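PDB 1YJ7: escJ from Escherichia coli, which probably forms, as a lipoprotein of the YscJ family, part of the molecular platform on which the type III secretion system is assembled. Local coordinates for residues R97-I102 with N145-S150. The protein carries 3 engineered substitutions. Sequence-based numbering, arbitrary orientation.
Sequences RLLSKI and NLVKNS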
ATOM      1  N   ARG D  97     -30.712   4.520 -15.982  1.00 12.72           N
ATOM      2  CA  ARG D  97     -31.311   3.987 -17.200  1.00 13.25           C
ATOM      3  C   ARG D  97     -32.185   5.036 -17.860  1.00 12.59           C
ATOM      4  O   ARG D  97     -32.133   5.220 -19.076  1.00 12.83           O
ATOM      5  CB  ARG D  97     -32.114   2.723 -16.895  1.00 14.13           C
ATOM      6  CG  ARG D  97     -32.804   2.148 -18.143  1.00 16.85           C
ATOM      7  CD  ARG D  97     -33.781   1.083 -17.834  1.00 21.69           C
ATOM      8  NE  ARG D  97     -33.100  -0.183 -17.688  1.00 27.47           N
ATOM      9  CZ  ARG D  97     -33.063  -0.907 -16.608  1.00 30.69           C
ATOM     10  NH1 ARG D  97     -33.698  -0.499 -15.520  1.00 35.68           N
ATOM     11  NH2 ARG D  97     -32.398  -2.071 -16.622  1.00 31.00           N
ATOM     12  N   LEU D  98     -32.987   5.724 -17.047  1.00 12.40           N
ATOM     13  CA  LEU D  98     -33.905   6.767 -17.516  1.00 12.53           C
ATOM     14  C   LEU D  98     -33.133   7.969 -18.056  1.00 12.24           C
ATOM     15  O   LEU D  98     -33.354   8.416 -19.186  1.00 12.20           O
ATOM     16  CB  LEU D  98     -34.881   7.158 -16.387  1.00 12.50           C
ATOM     17  CG  LEU D  98     -35.937   8.262 -16.634  1.00 13.31           C
ATOM     18  CD1 LEU D  98     -37.146   8.119 -15.672  1.00 14.62           C
ATOM     19  CD2 LEU D  98     -35.344   9.654 -16.508  1.00 14.00           C
ATOM     20  N   LEU D  99     -32.187   8.484 -17.280  1.00 11.90           N
ATOM     21  CA  LEU D  99     -31.431   9.659 -17.705  1.00 11.58           C
ATOM     22  C   LEU D  99     -30.608   9.374 -18.956  1.00 11.63           C
ATOM     23  O   LEU D  99     -30.364  10.267 -19.757  1.00 12.36           O
ATOM     24  CB  LEU D  99     -30.516  10.180 -16.593  1.00 11.75           C
ATOM     25  CG  LEU D  99     -31.217  10.731 -15.363  1.00 12.10           C
ATOM     26  CD1 LEU D  99     -30.194  11.076 -14.303  1.00 12.99           C
ATOM     27  CD2 LEU D  99     -32.053  11.914 -15.714  1.00 12.44           C
ATOM     28  N   SER D 100     -30.206   8.129 -19.141  1.00 12.23           N
ATOM     29  CA  SER D 100     -29.368   7.776 -20.278  1.00 13.27           C
ATOM     30  C   SER D 100     -30.138   7.757 -21.600  1.00 13.71           C
ATOM     31  O   SER D 100     -29.533   7.625 -22.666  1.00 14.17           O
ATOM     32  CB  SER D 100     -28.687   6.441 -20.047  1.00 13.30           C
ATOM     33  OG  SER D 100     -27.853   6.512 -18.908  1.00 14.69           O
ATOM     34  N   LYS D 101     -31.456   7.905 -21.543  1.00 13.88           N
ATOM     35  CA  LYS D 101     -32.271   8.078 -22.755  1.00 14.45           C
ATOM     36  C   LYS D 101     -32.367   9.525 -23.223  1.00 14.81           C
ATOM     37  O   LYS D 101     -32.848   9.805 -24.323  1.00 14.76           O
ATOM     38  CB  LYS D 101     -33.680   7.499 -22.545  1.00 14.65           C
ATOM     39  CG  LYS D 101     -33.681   6.005 -22.305  1.00 14.78           C
ATOM     40  CD  LYS D 101     -35.091   5.471 -22.213  1.00 16.37           C
ATOM     41  CE  LYS D 101     -35.122   4.022 -21.784  1.00 16.91           C
ATOM     42  NZ  LYS D 101     -36.523   3.499 -21.893  1.00 17.51           N
ATOM     43  N   ILE D 102     -31.909  10.476 -22.407  1.00 14.13           N
ATOM     44  CA  ILE D 102     -31.882  11.863 -22.862  1.00 14.06           C
ATOM     45  C   ILE D 102     -30.863  12.015 -23.986  1.00 14.01           C
ATOM     46  O   ILE D 102     -29.705  11.632 -23.814  1.00 13.51           O
ATOM     47  CB  ILE D 102     -31.511  12.801 -21.700  1.00 13.77           C
ATOM     48  CG1 ILE D 102     -32.591  12.737 -20.619  1.00 14.82           C
ATOM     49  CG2 ILE D 102     -31.313  14.206 -22.210  1.00 15.22           C
ATOM     50  CD1 ILE D 102     -32.215  13.428 -19.334  1.00 14.98           C
ATOM     51  N   ASN D 145     -35.499  17.502 -11.534  1.00 14.32           N
ATOM     52  CA  ASN D 145     -36.899  17.200 -11.272  1.00 15.34           C
ATOM     53  C   ASN D 145     -37.215  15.708 -11.485  1.00 14.82           C
ATOM     54  O   ASN D 145     -37.959  15.117 -10.694  1.00 15.26           O
ATOM     55  CB  ASN D 145     -37.821  18.076 -12.121  1.00 16.05           C
ATOM     56  CG  ASN D 145     -37.984  19.486 -11.565  1.00 19.79           C
ATOM     57  OD1 ASN D 145     -37.959  19.695 -10.354  1.00 24.45           O
ATOM     58  ND2 ASN D 145     -38.172  20.459 -12.459  1.00 24.32           N
ATOM     59  N   LEU D 146     -36.639  15.093 -12.516  1.00 13.39           N
ATOM     60  CA  LEU D 146     -36.770  13.648 -12.719  1.00 13.19           C
ATOM     61  C   LEU D 146     -36.194  12.824 -11.554  1.00 13.32           C
ATOM     62  O   LEU D 146     -36.838  11.908 -11.052  1.00 14.47           O
ATOM     63  CB  LEU D 146     -36.130  13.225 -14.041  1.00 13.09           C
ATOM     64  CG  LEU D 146     -36.801  13.767 -15.315  1.00 14.14           C
ATOM     65  CD1 LEU D 146     -35.894  13.624 -16.503  1.00 14.87           C
ATOM     66  CD2 LEU D 146     -38.131  13.064 -15.567  1.00 13.62           C
ATOM     67  N   VAL D 147     -35.000  13.185 -11.087  1.00 12.65           N
ATOM     68  CA  VAL D 147     -34.384  12.510  -9.964  1.00 12.63           C
ATOM     69  C   VAL D 147     -35.214  12.718  -8.696  1.00 12.52           C
ATOM     70  O   VAL D 147     -35.481  11.767  -7.980  1.00 13.84           O
ATOM     71  CB  VAL D 147     -32.932  12.993  -9.762  1.00 12.46           C
ATOM     72  CG1 VAL D 147     -32.337  12.390  -8.515  1.00 13.70           C
ATOM     73  CG2 VAL D 147     -32.085  12.609 -10.985  1.00 12.61           C
ATOM     74  N   LYS D 148     -35.644  13.947  -8.460  1.00 13.71           N
ATOM     75  CA  LYS D 148     -36.438  14.281  -7.280  1.00 14.77           C
ATOM     76  C   LYS D 148     -37.648  13.375  -7.162  1.00 15.31           C
ATOM     77  O   LYS D 148     -37.900  12.811  -6.113  1.00 16.39           O
ATOM     78  CB  LYS D 148     -36.887  15.730  -7.366  1.00 16.06           C
ATOM     79  CG  LYS D 148     -37.721  16.210  -6.166  1.00 20.84           C
ATOM     80  CD  LYS D 148     -38.483  17.455  -6.499  1.00 25.78           C
ATOM     81  CE  LYS D 148     -39.256  17.964  -5.273  1.00 29.80           C
ATOM     82  NZ  LYS D 148     -40.388  17.074  -4.941  1.00 32.79           N
ATOM     83  N   ASN D 149     -38.382  13.228  -8.258  1.00 15.35           N
ATOM     84  CA  ASN D 149     -39.651  12.510  -8.217  1.00 16.19           C
ATOM     85  C   ASN D 149     -39.525  11.006  -8.387  1.00 16.41           C
ATOM     86  O   ASN D 149     -40.527  10.296  -8.308  1.00 17.03           O
ATOM     87  CB  ASN D 149     -40.634  13.151  -9.193  1.00 16.54           C
ATOM     88  CG  ASN D 149     -41.176  14.471  -8.658  1.00 19.76           C
ATOM     89  OD1 ASN D 149     -41.623  14.541  -7.534  1.00 22.97           O
ATOM     90  ND2 ASN D 149     -41.069  15.516  -9.438  1.00 25.04           N
ATOM     91  N   SER D 150     -38.294  10.515  -8.547  1.00 16.10           N
ATOM     92  CA  SER D 150     -38.018   9.083  -8.578  1.00 16.66           C
ATOM     93  C   SER D 150     -37.831   8.443  -7.226  1.00 17.68           C
ATOM     94  O   SER D 150     -37.927   7.229  -7.128  1.00 17.49           O
ATOM     95  CB  SER D 150     -36.756   8.779  -9.399  1.00 16.37           C
ATOM     96  OG  SER D 150     -36.940   9.123 -10.751  1.00 17.94           O
TER
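Three methyl-to-methyl contacts, made by Leu98 and Leu99 with Leu146 and Val147, carry this interface, and no hydrogen bond crosses it. CD1 of Leu146 meets CD2 of Leu98 at 4.0 Å, and the same methyl lies 4.3 Å from CD2 of Leu99, so one branch of Leu146 serves both leucines. With CG anti to the backbone N (chi1 179°), Leu98 extends from a CB that already points toward the second helix, and its side chain runs at a slant to that of Leu146. The other branch of Leu99 turns to Val147, where CD1 and CG2 approach to 4.1 Å with the two side chains nearly perpendicular. Leu99 thus divides its methyls between consecutive residues of the second helix. The closest pair of CA atoms, those of Leu99 and Leu146, is 8.3 Å apart, and the two segments together bury 169 Å², evidence of a small interface made by side chains.

The polar bonds nearby do not join the two segments. Ser150 OG donates to Leu146 O at 2.8 Å, tilted 34° from the carbonyl plane, a side-chain-to-backbone bond from residue i+4 back to i. Lys91 NZ of helix 80-99 bonds to Ser150 O, linking the two helices. A type I turn runs from Leu99 to Ile102, with Ile102 N bonded to Leu99 O at 3.1 Å.

Burial differs along the contact. Leu98 and Leu146 are exposed, whereas Leu99 and Val147 are buried: both side chains rest on Val126 of strand 123-130, Leu99 also touches Cys108 and Val147 also touches Ala124. Ile95, one turn before Leu99, extends the apolar contact with Val147. The arrangement is that of a two-layer alpha/beta sandwich, with helices 80-99 and 140-150 on one face of the mixed sheet; the alpha-beta-beta-alpha-beta order is consistent with the ring-building motif of the YscJ/FliF family.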